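Local coordinates for protein secretin XcpQ (Pseudomonas aeruginosa, PDB 4E9J) that forms the outer-membrane channel of the type II secretion system, through which folded exoproteins such as elastase LasB leave the cell, at residues R32-Q37 and Q71-V76; G54-V59 and S78-T83; E193-A198 and V234-S239. All blocks are in the same frame, centred on the assembly; numbering follows the deposited sequence.

Contact 1 of 3, residues R32-Q37 and Q71-V76; sequences REFIDQ and QLFLSV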
ATOM      1  N   ARG A  32      14.496 -23.372   2.478  1.00 31.92           N
ATOM      2  CA  ARG A  32      15.671 -23.668   1.658  1.00 33.41           C
ATOM      3  C   ARG A  32      15.380 -24.604   0.479  1.00 39.25           C
ATOM      4  O   ARG A  32      16.025 -24.472  -0.562  1.00 38.49           O
ATOM      5  CB  ARG A  32      16.821 -24.148   2.530  1.00 36.89           C
ATOM      6  CG  ARG A  32      17.311 -23.015   3.443  1.00 47.96           C
ATOM      7  CD  ARG A  32      18.005 -23.547   4.680  1.00 56.08           C
ATOM      8  NE  ARG A  32      18.556 -22.494   5.532  1.00 61.14           N
ATOM      9  CZ  ARG A  32      19.701 -21.855   5.334  1.00 68.95           C
ATOM     10  NH1 ARG A  32      20.446 -22.125   4.269  1.00 54.39           N
ATOM     11  NH2 ARG A  32      20.099 -20.921   6.187  1.00 55.43           N
ATOM     12  N   GLU A  33      14.385 -25.500   0.615  1.00 37.86           N
ATOM     13  CA  GLU A  33      13.940 -26.358  -0.482  1.00 38.08           C
ATOM     14  C   GLU A  33      13.208 -25.500  -1.496  1.00 39.60           C
ATOM     15  O   GLU A  33      13.471 -25.603  -2.694  1.00 39.47           O
ATOM     16  CB  GLU A  33      13.017 -27.496   0.017  1.00 39.70           C
ATOM     17  CG  GLU A  33      12.426 -28.312  -1.124  1.00 56.30           C
ATOM     18  CD  GLU A  33      11.789 -29.624  -0.707  1.00 96.52           C
ATOM     19  OE1 GLU A  33      12.441 -30.368   0.060  1.00112.89           O
ATOM     20  OE2 GLU A  33      10.652 -29.914  -1.142  1.00 88.56           O
ATOM     21  N   PHE A  34      12.322 -24.618  -1.021  1.00 34.81           N
ATOM     22  CA  PHE A  34      11.614 -23.718  -1.931  1.00 33.17           C
ATOM     23  C   PHE A  34      12.599 -22.854  -2.739  1.00 33.86           C
ATOM     24  O   PHE A  34      12.414 -22.704  -3.941  1.00 33.05           O
ATOM     25  CB  PHE A  34      10.604 -22.861  -1.168  1.00 34.36           C
ATOM     26  CG  PHE A  34       9.917 -21.839  -2.044  1.00 34.46           C
ATOM     27  CD1 PHE A  34       9.007 -22.234  -3.021  1.00 37.45           C
ATOM     28  CD2 PHE A  34      10.227 -20.491  -1.936  1.00 33.30           C
ATOM     29  CE1 PHE A  34       8.390 -21.286  -3.849  1.00 37.73           C
ATOM     30  CE2 PHE A  34       9.630 -19.553  -2.770  1.00 36.11           C
ATOM     31  CZ  PHE A  34       8.702 -19.950  -3.710  1.00 34.91           C
ATOM     32  N   ILE A  35      13.661 -22.354  -2.101  1.00 30.94           N
ATOM     33  CA  ILE A  35      14.695 -21.544  -2.787  1.00 30.82           C
ATOM     34  C   ILE A  35      15.401 -22.364  -3.882  1.00 35.89           C
ATOM     35  O   ILE A  35      15.587 -21.867  -4.995  1.00 35.29           O
ATOM     36  CB  ILE A  35      15.699 -20.959  -1.753  1.00 32.86           C
ATOM     37  CG1 ILE A  35      14.995 -19.896  -0.871  1.00 32.90           C
ATOM     38  CG2 ILE A  35      16.923 -20.361  -2.453  1.00 32.32           C
ATOM     39  CD1 ILE A  35      15.707 -19.646   0.552  1.00 41.22           C
ATOM     40  N   ASP A  36      15.790 -23.613  -3.555  1.00 34.25           N
ATOM     41  CA  ASP A  36      16.422 -24.540  -4.511  1.00 34.51           C
ATOM     42  C   ASP A  36      15.500 -24.817  -5.698  1.00 35.65           C
ATOM     43  O   ASP A  36      15.970 -24.824  -6.837  1.00 33.67           O
ATOM     44  CB  ASP A  36      16.763 -25.886  -3.841  1.00 37.26           C
ATOM     45  CG  ASP A  36      17.937 -25.869  -2.894  1.00 55.60           C
ATOM     46  OD1 ASP A  36      18.768 -24.942  -2.991  1.00 57.87           O
ATOM     47  OD2 ASP A  36      18.072 -26.831  -2.104  1.00 67.54           O
ATOM     48  N   GLN A  37      14.203 -25.027  -5.450  1.00 30.85           N
ATOM     49  CA  GLN A  37      13.260 -25.247  -6.556  1.00 30.29           C
ATOM     50  C   GLN A  37      13.177 -24.009  -7.451  1.00 36.09           C
ATOM     51  O   GLN A  37      13.097 -24.144  -8.671  1.00 35.27           O
ATOM     52  CB  GLN A  37      11.860 -25.592  -6.029  1.00 30.78           C
ATOM     53  CG  GLN A  37      11.727 -26.985  -5.423  1.00 47.17           C
ATOM     54  CD  GLN A  37      12.036 -28.114  -6.375  1.00 67.53           C
ATOM     55  OE1 GLN A  37      12.775 -29.035  -6.026  1.00 59.46           O
ATOM     56  NE2 GLN A  37      11.493 -28.089  -7.600  1.00 62.40           N
ATOM     57  N   GLN A  71       7.953 -13.547  -9.244  1.00 29.55           N
ATOM     58  CA  GLN A  71       7.136 -12.670  -8.387  1.00 29.69           C
ATOM     59  C   GLN A  71       6.644 -13.454  -7.149  1.00 33.14           C
ATOM     60  O   GLN A  71       6.685 -12.938  -6.028  1.00 31.78           O
ATOM     61  CB  GLN A  71       5.912 -12.103  -9.142  1.00 31.91           C
ATOM     62  CG  GLN A  71       6.229 -11.060 -10.205  1.00 49.38           C
ATOM     63  CD  GLN A  71       4.952 -10.675 -10.927  1.00 67.48           C
ATOM     64  OE1 GLN A  71       4.007 -10.144 -10.323  1.00 61.91           O
ATOM     65  NE2 GLN A  71       4.858 -10.981 -12.215  1.00 55.32           N
ATOM     66  N   LEU A  72       6.194 -14.707  -7.347  1.00 28.90           N
ATOM     67  CA  LEU A  72       5.746 -15.558  -6.249  1.00 27.43           C
ATOM     68  C   LEU A  72       6.914 -15.808  -5.255  1.00 26.87           C
ATOM     69  O   LEU A  72       6.720 -15.720  -4.047  1.00 25.50           O
ATOM     70  CB  LEU A  72       5.170 -16.862  -6.789  1.00 28.15           C
ATOM     71  CG  LEU A  72       4.842 -17.955  -5.774  1.00 32.31           C
ATOM     72  CD1 LEU A  72       3.781 -17.476  -4.798  1.00 33.40           C
ATOM     73  CD2 LEU A  72       4.383 -19.225  -6.486  1.00 32.95           C
ATOM     74  N   PHE A  73       8.117 -16.064  -5.772  1.00 22.76           N
ATOM     75  CA  PHE A  73       9.335 -16.219  -4.953  1.00 22.84           C
ATOM     76  C   PHE A  73       9.562 -14.995  -4.066  1.00 29.04           C
ATOM     77  O   PHE A  73       9.786 -15.145  -2.873  1.00 28.07           O
ATOM     78  CB  PHE A  73      10.556 -16.457  -5.857  1.00 24.19           C
ATOM     79  CG  PHE A  73      11.908 -16.215  -5.228  1.00 24.73           C
ATOM     80  CD1 PHE A  73      12.399 -17.067  -4.247  1.00 27.12           C
ATOM     81  CD2 PHE A  73      12.729 -15.198  -5.684  1.00 29.02           C
ATOM     82  CE1 PHE A  73      13.690 -16.900  -3.730  1.00 27.62           C
ATOM     83  CE2 PHE A  73      14.009 -15.015  -5.145  1.00 32.28           C
ATOM     84  CZ  PHE A  73      14.471 -15.856  -4.154  1.00 29.29           C
ATOM     85  N   LEU A  74       9.463 -13.778  -4.642  1.00 30.93           N
ATOM     86  CA  LEU A  74       9.662 -12.533  -3.868  1.00 30.31           C
ATOM     87  C   LEU A  74       8.613 -12.363  -2.779  1.00 32.16           C
ATOM     88  O   LEU A  74       8.943 -11.917  -1.684  1.00 32.74           O
ATOM     89  CB  LEU A  74       9.668 -11.321  -4.795  1.00 30.99           C
ATOM     90  CG  LEU A  74      10.797 -11.244  -5.825  1.00 35.35           C
ATOM     91  CD1 LEU A  74      10.677  -9.968  -6.650  1.00 37.83           C
ATOM     92  CD2 LEU A  74      12.143 -11.351  -5.181  1.00 37.23           C
ATOM     93  N   SER A  75       7.357 -12.748  -3.066  1.00 26.63           N
ATOM     94  CA  SER A  75       6.259 -12.693  -2.117  1.00 26.72           C
ATOM     95  C   SER A  75       6.504 -13.657  -0.973  1.00 31.72           C
ATOM     96  O   SER A  75       6.231 -13.311   0.171  1.00 31.37           O
ATOM     97  CB  SER A  75       4.925 -13.018  -2.786  1.00 30.38           C
ATOM     98  OG  SER A  75       4.336 -11.844  -3.319  1.00 40.89           O
ATOM     99  N   VAL A  76       7.017 -14.867  -1.265  1.00 29.34           N
ATOM    100  CA  VAL A  76       7.322 -15.847  -0.216  1.00 28.62           C
ATOM    101  C   VAL A  76       8.475 -15.337   0.656  1.00 30.30           C
ATOM    102  O   VAL A  76       8.397 -15.409   1.875  1.00 30.54           O
ATOM    103  CB  VAL A  76       7.575 -17.264  -0.811  1.00 33.29           C
ATOM    104  CG1 VAL A  76       8.179 -18.219   0.220  1.00 32.67           C
ATOM    105  CG2 VAL A  76       6.269 -17.840  -1.356  1.00 33.40           C
TER
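CG of Phe34 stands trans to its backbone N (chi1 176°), as does CG1 of Val76 on the facing helix (chi1 168°), and the two side chains meet coming from opposite directions. The ring of Phe34 reaches across the gap until CE2 lies 3.6 Å from CG1 of Val76, and CE2 and CZ of the ring also touch the other methyl, CG2, of that valine. The rim of the same ring meets the second helix at Phe73, whose CA sits near the ring plane, 4.0 Å from CZ of Phe34. Phe73 answers with its own edge, not a face: its CD1 is 4.0 Å from CE2 of Phe34, and further along the rim its CE1 approaches CG1 of Ile35 at 4.3 Å. The long reach of these aromatics suits the spacing of the two segments, which run nearly antiparallel (161° between their axes), the axes coming no nearer than 11.3 Å, with Ile35 and Phe73 closest in register. Strand 55-61 offers Val56 and Val58 to Phe34, and Val58 also touches Val76. Phe46 stacks on the Phe73 ring and touches Ile35. This is the core of the N0 domain, where helices 31-42 and 66-79 pack side by side. All four touching residues are buried and every contact between them is carbon on carbon, so the two segments are joined here by apolar packing alone, with no polar pair to fix a direction between them.

Contact 2 of 3, residues G54-V59 and S78-T83; sequences GQVSVV and STHGFT
Val56 lays one methyl on the imidazole of His80. The two side chains approach at a slant, yet CG1 of Val56 ends over one face of the ring, 3.8 Å from its centroid and only 19° off the ring normal, a CH-pi contact. The methyl is displaced toward the rim, and its nearest ring atom is NE2 of His80, 3.6 Å from CG1. On the valine, CG1 is trans to the carbonyl carbon (chi1 -54°), which turns this branch to the histidine. The backbone one residue earlier contributes too: the carbonyl O of Gln55 lies 3.7 Å from CE1 of His80, obliquely to the ring. Polar contact is left to the rim, where a water in the imidazole plane is hydrogen-bonded to NE2 of His80 at 3.0 Å. That water also gives a weak bond to the carbonyl O of Ser57, so it links the ring to the next part of the strand. Leu113 packs on the histidine as well. His80 is the first residue after helix 66-79 to leave helical angles, and its carbonyl O sits 3.2 Å above the plane of the Phe82 ring, toward the rim. Gly81 follows with positive phi, and its N bonds to the carbonyl O of Ser78. With Phe82 N bonded back to the O of Met77, this is a Schellman motif; it ends the second helix of the N0 domain with His80 beside strand 55-61, and the chain then turns into strand 82-86.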
ATOM      1  N   GLY A  54      12.933 -21.440   8.315  1.00 42.17           N
ATOM      2  CA  GLY A  54      11.477 -21.446   8.305  1.00 41.61           C
ATOM      3  C   GLY A  54      10.861 -22.530   7.450  1.00 44.79           C
ATOM      4  O   GLY A  54      11.513 -23.095   6.570  1.00 44.32           O
ATOM      5  N   GLN A  55       9.575 -22.788   7.710  1.00 41.99           N
ATOM      6  CA  GLN A  55       8.740 -23.750   7.000  1.00 41.99           C
ATOM      7  C   GLN A  55       7.758 -22.962   6.124  1.00 43.61           C
ATOM      8  O   GLN A  55       7.195 -21.974   6.584  1.00 44.22           O
ATOM      9  CB  GLN A  55       7.925 -24.602   7.984  1.00 43.15           C
ATOM     10  CG  GLN A  55       8.669 -25.645   8.802  1.00 64.65           C
ATOM     11  CD  GLN A  55       9.479 -26.599   7.969  1.00 84.23           C
ATOM     12  OE1 GLN A  55       8.950 -27.544   7.384  1.00 83.19           O
ATOM     13  NE2 GLN A  55      10.775 -26.380   7.905  1.00 71.54           N
ATOM     14  N   VAL A  56       7.597 -23.377   4.868  1.00 37.18           N
ATOM     15  CA  VAL A  56       6.696 -22.719   3.931  1.00 34.98           C
ATOM     16  C   VAL A  56       5.752 -23.686   3.254  1.00 37.70           C
ATOM     17  O   VAL A  56       6.073 -24.867   3.050  1.00 36.43           O
ATOM     18  CB  VAL A  56       7.472 -21.864   2.895  1.00 36.47           C
ATOM     19  CG1 VAL A  56       8.408 -20.884   3.609  1.00 35.56           C
ATOM     20  CG2 VAL A  56       8.242 -22.722   1.895  1.00 35.29           C
ATOM     21  N   SER A  57       4.571 -23.167   2.923  1.00 33.32           N
ATOM     22  CA  SER A  57       3.583 -23.847   2.108  1.00 34.30           C
ATOM     23  C   SER A  57       3.287 -22.856   0.966  1.00 37.72           C
ATOM     24  O   SER A  57       2.952 -21.698   1.226  1.00 38.72           O
ATOM     25  CB  SER A  57       2.336 -24.199   2.915  1.00 39.83           C
ATOM     26  OG  SER A  57       2.645 -25.103   3.967  1.00 46.78           O
ATOM     27  N   VAL A  58       3.502 -23.282  -0.285  1.00 31.18           N
ATOM     28  CA  VAL A  58       3.359 -22.438  -1.467  1.00 29.92           C
ATOM     29  C   VAL A  58       2.483 -23.161  -2.451  1.00 35.55           C
ATOM     30  O   VAL A  58       2.802 -24.284  -2.846  1.00 35.36           O
ATOM     31  CB  VAL A  58       4.737 -22.115  -2.066  1.00 32.08           C
ATOM     32  CG1 VAL A  58       4.612 -21.142  -3.236  1.00 31.78           C
ATOM     33  CG2 VAL A  58       5.663 -21.565  -0.995  1.00 31.23           C
ATOM     34  N   VAL A  59       1.401 -22.503  -2.872  1.00 32.30           N
ATOM     35  CA  VAL A  59       0.382 -23.113  -3.717  1.00 32.10           C
ATOM     36  C   VAL A  59      -0.076 -22.199  -4.832  1.00 36.25           C
ATOM     37  O   VAL A  59      -0.404 -21.044  -4.578  1.00 33.49           O
ATOM     38  CB  VAL A  59      -0.807 -23.523  -2.818  1.00 36.59           C
ATOM     39  CG1 VAL A  59      -1.985 -24.069  -3.626  1.00 36.89           C
ATOM     40  CG2 VAL A  59      -0.369 -24.513  -1.748  1.00 36.98           C
ATOM     41  N   SER A  78       9.476 -12.132   1.164  1.00 34.90           N
ATOM     42  CA  SER A  78       8.901 -11.026   1.920  1.00 34.73           C
ATOM     43  C   SER A  78       7.951 -11.504   3.018  1.00 38.38           C
ATOM     44  O   SER A  78       8.033 -10.979   4.127  1.00 37.78           O
ATOM     45  CB  SER A  78       8.192 -10.038   0.997  1.00 39.79           C
ATOM     46  OG  SER A  78       7.526  -9.027   1.733  1.00 57.70           O
ATOM     47  N   THR A  79       7.132 -12.554   2.761  1.00 34.20           N
ATOM     48  CA  THR A  79       6.227 -13.096   3.790  1.00 34.27           C
ATOM     49  C   THR A  79       6.987 -13.532   5.045  1.00 39.32           C
ATOM     50  O   THR A  79       6.498 -13.304   6.140  1.00 39.14           O
ATOM     51  CB  THR A  79       5.373 -14.270   3.249  1.00 39.97           C
ATOM     52  OG1 THR A  79       4.440 -13.774   2.272  1.00 39.54           O
ATOM     53  CG2 THR A  79       4.585 -15.034   4.365  1.00 33.75           C
ATOM     54  N   HIS A  80       8.177 -14.127   4.885  1.00 37.62           N
ATOM     55  CA  HIS A  80       8.958 -14.660   5.995  1.00 36.93           C
ATOM     56  C   HIS A  80      10.102 -13.744   6.455  1.00 41.51           C
ATOM     57  O   HIS A  80      10.924 -14.162   7.255  1.00 40.25           O
ATOM     58  CB  HIS A  80       9.443 -16.074   5.622  1.00 36.88           C
ATOM     59  CG  HIS A  80       8.306 -17.002   5.365  1.00 39.49           C
ATOM     60  ND1 HIS A  80       7.833 -17.757   6.418  1.00 41.76           N
ATOM     61  CD2 HIS A  80       7.465 -17.175   4.327  1.00 41.06           C
ATOM     62  CE1 HIS A  80       6.759 -18.376   5.994  1.00 41.16           C
ATOM     63  NE2 HIS A  80       6.481 -18.069   4.768  1.00 41.22           N
ATOM     64  N   GLY A  81      10.102 -12.497   6.005  1.00 39.44           N
ATOM     65  CA  GLY A  81      11.075 -11.499   6.431  1.00 38.18           C
ATOM     66  C   GLY A  81      12.442 -11.585   5.811  1.00 39.79           C
ATOM     67  O   GLY A  81      13.419 -11.217   6.462  1.00 38.25           O
ATOM     68  N   PHE A  82      12.524 -12.006   4.534  1.00 34.94           N
ATOM     69  CA  PHE A  82      13.780 -12.088   3.801  1.00 33.44           C
ATOM     70  C   PHE A  82      13.756 -11.192   2.570  1.00 35.20           C
ATOM     71  O   PHE A  82      12.680 -10.886   2.059  1.00 36.74           O
ATOM     72  CB  PHE A  82      14.085 -13.547   3.404  1.00 34.96           C
ATOM     73  CG  PHE A  82      14.052 -14.479   4.595  1.00 36.46           C
ATOM     74  CD1 PHE A  82      14.967 -14.344   5.623  1.00 40.05           C
ATOM     75  CD2 PHE A  82      13.043 -15.421   4.734  1.00 38.30           C
ATOM     76  CE1 PHE A  82      14.883 -15.139   6.768  1.00 40.56           C
ATOM     77  CE2 PHE A  82      12.965 -16.223   5.871  1.00 41.43           C
ATOM     78  CZ  PHE A  82      13.884 -16.074   6.886  1.00 40.14           C
ATOM     79  N   THR A  83      14.939 -10.859   2.043  1.00 28.27           N
ATOM     80  CA  THR A  83      15.114 -10.075   0.835  1.00 29.18           C
ATOM     81  C   THR A  83      16.353 -10.543   0.068  1.00 34.70           C
ATOM     82  O   THR A  83      17.263 -11.112   0.677  1.00 35.89           O
ATOM     83  CB  THR A  83      15.162  -8.563   1.207  1.00 40.60           C
ATOM     84  OG1 THR A  83      15.186  -7.780   0.024  1.00 44.37           O
ATOM     85  CG2 THR A  83      16.331  -8.209   2.072  1.00 41.58           C
TER
HETATM   86  O   HOH W   1       4.491 -19.251   2.927  1.00 37.29           O

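Contact 3 of 3, residues E193-A198 and V234-S239; sequences EVLNNA and VQLAQS
Leu195 is the residue most deeply engaged here, splitting its two methyls between neighbours on the opposite helix. One of them, CD2, is pressed against CD2 of Leu236 at 3.4 Å, tighter than an ordinary carbon-carbon contact, and has CG of the same leucine 3.7 Å away. The two leucines run antiparallel alongside each other and touch through their CD2 methyls. With CG trans to the carbonyl carbon (chi1 -68°), Leu195 extends from its helix toward Leu236. The second methyl, CD1 of Leu195, rests on the small side chain of Ala237, with CB at 3.9 Å and CA of that alanine at 4.1 Å. The shortness of Ala237 is consistent with the close approach here, where the CA atoms of Leu195 and Ala237 are the nearest pair, 7.1 Å apart. Helices 188-201 and 227-240 both lie on one side of the three-stranded antiparallel sheet of the N2 domain, an alpha/beta module of the secretin short-domain family, whose strands run in the order 178-182, 220-224, 211-215. Leu221 of the central strand touches both Leu195 and Ala237; Val212 flanks the leucine and Ile181 the alanine. Leu233 and Leu240, about a turn before and after the Leu236-Ala237 pair along helix 227-240, add further apolar cover to Leu195. Near the end of that helix, the hydroxyl of Ser239 donates to the carbonyl O of Leu236, OG to O 2.7 Å.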
ATOM      1  N   GLU A 193     -23.134  -5.011  11.491  1.00 29.49           N
ATOM      2  CA  GLU A 193     -24.244  -5.932  11.784  1.00 29.78           C
ATOM      3  C   GLU A 193     -25.610  -5.256  11.640  1.00 34.72           C
ATOM      4  O   GLU A 193     -26.503  -5.824  11.041  1.00 34.81           O
ATOM      5  CB  GLU A 193     -24.065  -6.537  13.200  1.00 31.41           C
ATOM      6  CG  GLU A 193     -24.866  -7.807  13.453  1.00 43.60           C
ATOM      7  CD  GLU A 193     -24.645  -8.364  14.845  1.00 77.08           C
ATOM      8  OE1 GLU A 193     -25.115  -7.729  15.818  1.00 81.13           O
ATOM      9  OE2 GLU A 193     -23.970  -9.411  14.969  1.00 73.15           O
ATOM     10  N   VAL A 194     -25.769  -4.035  12.155  1.00 34.45           N
ATOM     11  CA  VAL A 194     -27.040  -3.294  12.016  1.00 34.41           C
ATOM     12  C   VAL A 194     -27.357  -3.016  10.542  1.00 34.44           C
ATOM     13  O   VAL A 194     -28.501  -3.162  10.110  1.00 33.97           O
ATOM     14  CB  VAL A 194     -26.978  -1.979  12.836  1.00 39.16           C
ATOM     15  CG1 VAL A 194     -28.079  -1.006  12.420  1.00 39.62           C
ATOM     16  CG2 VAL A 194     -27.090  -2.272  14.315  1.00 38.90           C
ATOM     17  N   LEU A 195     -26.357  -2.571   9.785  1.00 29.96           N
ATOM     18  CA  LEU A 195     -26.544  -2.266   8.374  1.00 29.43           C
ATOM     19  C   LEU A 195     -26.867  -3.497   7.559  1.00 33.32           C
ATOM     20  O   LEU A 195     -27.798  -3.446   6.762  1.00 34.67           O
ATOM     21  CB  LEU A 195     -25.313  -1.540   7.813  1.00 29.22           C
ATOM     22  CG  LEU A 195     -25.122  -0.144   8.385  1.00 31.88           C
ATOM     23  CD1 LEU A 195     -23.748   0.397   8.036  1.00 31.94           C
ATOM     24  CD2 LEU A 195     -26.249   0.793   7.968  1.00 30.97           C
ATOM     25  N   ASN A 196     -26.175  -4.618   7.816  1.00 28.53           N
ATOM     26  CA  ASN A 196     -26.451  -5.881   7.138  1.00 29.90           C
ATOM     27  C   ASN A 196     -27.828  -6.417   7.495  1.00 37.13           C
ATOM     28  O   ASN A 196     -28.546  -6.857   6.610  1.00 36.56           O
ATOM     29  CB  ASN A 196     -25.400  -6.926   7.499  1.00 27.58           C
ATOM     30  CG  ASN A 196     -24.089  -6.661   6.828  1.00 46.46           C
ATOM     31  OD1 ASN A 196     -24.039  -6.128   5.717  1.00 43.92           O
ATOM     32  ND2 ASN A 196     -22.999  -7.121   7.436  1.00 38.44           N
ATOM     33  N   ASN A 197     -28.189  -6.382   8.793  1.00 36.69           N
ATOM     34  CA  ASN A 197     -29.517  -6.824   9.251  1.00 37.41           C
ATOM     35  C   ASN A 197     -30.605  -6.000   8.581  1.00 42.40           C
ATOM     36  O   ASN A 197     -31.496  -6.584   7.977  1.00 43.73           O
ATOM     37  CB  ASN A 197     -29.639  -6.747  10.788  1.00 35.35           C
ATOM     38  CG  ASN A 197     -28.974  -7.882  11.503  1.00 59.40           C
ATOM     39  OD1 ASN A 197     -28.469  -8.833  10.896  1.00 50.72           O
ATOM     40  ND2 ASN A 197     -28.979  -7.820  12.823  1.00 60.07           N
ATOM     41  N   ALA A 198     -30.503  -4.663   8.612  1.00 40.18           N
ATOM     42  CA  ALA A 198     -31.494  -3.795   7.949  1.00 41.91           C
ATOM     43  C   ALA A 198     -31.639  -4.083   6.442  1.00 47.14           C
ATOM     44  O   ALA A 198     -32.765  -4.075   5.934  1.00 46.71           O
ATOM     45  CB  ALA A 198     -31.156  -2.335   8.171  1.00 42.83           C
ATOM     46  N   VAL A 234     -24.512   4.983   2.634  1.00 30.33           N
ATOM     47  CA  VAL A 234     -23.584   5.939   3.269  1.00 29.96           C
ATOM     48  C   VAL A 234     -24.377   6.850   4.241  1.00 36.30           C
ATOM     49  O   VAL A 234     -23.956   7.041   5.380  1.00 32.93           O
ATOM     50  CB  VAL A 234     -22.742   6.745   2.243  1.00 33.69           C
ATOM     51  CG1 VAL A 234     -21.973   7.880   2.907  1.00 33.18           C
ATOM     52  CG2 VAL A 234     -21.772   5.825   1.499  1.00 34.47           C
ATOM     53  N   GLN A 235     -25.544   7.357   3.809  1.00 33.50           N
ATOM     54  CA  GLN A 235     -26.384   8.199   4.666  1.00 33.64           C
ATOM     55  C   GLN A 235     -26.868   7.421   5.886  1.00 36.62           C
ATOM     56  O   GLN A 235     -26.783   7.935   6.991  1.00 34.41           O
ATOM     57  CB  GLN A 235     -27.593   8.766   3.886  1.00 35.42           C
ATOM     58  N   LEU A 236     -27.352   6.179   5.678  1.00 36.84           N
ATOM     59  CA  LEU A 236     -27.812   5.281   6.750  1.00 37.70           C
ATOM     60  C   LEU A 236     -26.686   4.999   7.748  1.00 42.55           C
ATOM     61  O   LEU A 236     -26.950   4.985   8.944  1.00 43.59           O
ATOM     62  CB  LEU A 236     -28.316   3.942   6.176  1.00 38.26           C
ATOM     63  CG  LEU A 236     -29.039   3.016   7.192  1.00 43.84           C
ATOM     64  CD1 LEU A 236     -30.365   3.617   7.657  1.00 44.07           C
ATOM     65  CD2 LEU A 236     -29.293   1.628   6.612  1.00 47.02           C
ATOM     66  N   ALA A 237     -25.458   4.716   7.256  1.00 37.61           N
ATOM     67  CA  ALA A 237     -24.278   4.483   8.108  1.00 36.97           C
ATOM     68  C   ALA A 237     -23.966   5.696   8.968  1.00 40.74           C
ATOM     69  O   ALA A 237     -23.675   5.544  10.161  1.00 39.10           O
ATOM     70  CB  ALA A 237     -23.077   4.119   7.258  1.00 37.46           C
ATOM     71  N   GLN A 238     -24.127   6.900   8.424  1.00 39.05           N
ATOM     72  CA  GLN A 238     -23.884   8.094   9.220  1.00 39.66           C
ATOM     73  C   GLN A 238     -24.855   8.252  10.394  1.00 46.94           C
ATOM     74  O   GLN A 238     -24.409   8.646  11.469  1.00 47.18           O
ATOM     75  CB  GLN A 238     -23.769   9.334   8.324  1.00 40.22           C
ATOM     76  CG  GLN A 238     -22.492   9.303   7.449  1.00 37.57           C
ATOM     77  CD  GLN A 238     -21.223   9.489   8.225  1.00 58.04           C
ATOM     78  OE1 GLN A 238     -21.231   9.640   9.449  1.00 51.46           O
ATOM     79  NE2 GLN A 238     -20.092   9.497   7.520  1.00 52.31           N
ATOM     80  N   SER A 239     -26.113   7.768  10.265  1.00 44.89           N
ATOM     81  CA  SER A 239     -27.075   7.801  11.373  1.00 43.60           C
ATOM     82  C   SER A 239     -26.717   6.853  12.539  1.00 46.85           C
ATOM     83  O   SER A 239     -27.232   7.042  13.634  1.00 48.89           O
ATOM     84  CB  SER A 239     -28.498   7.521  10.875  1.00 47.08           C
ATOM     85  OG  SER A 239     -28.752   6.140  10.661  1.00 55.44           O
TER

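In the fold
Contacts 1 and 2 belong to the same N0 domain, their centres about 7 Å apart. Both draw on helix 66-79, and along the chain their segments alternate. Strand 55-61 joins them directly: CG1 of Val58 lies 3.8 Å from CD2 of Leu72. Contact 3 stands apart in the N2 domain on the opposite side of the chain's centre, with its centre about 44 Å from that of contact 1 and about 40 Å from that of contact 2; the nearest atoms of contact 3 are about 30 Å from contact 1 and about 29 Å from contact 2. The N1 domain lies between N0 and N2 in sequence, within this periplasmic part of the secretin.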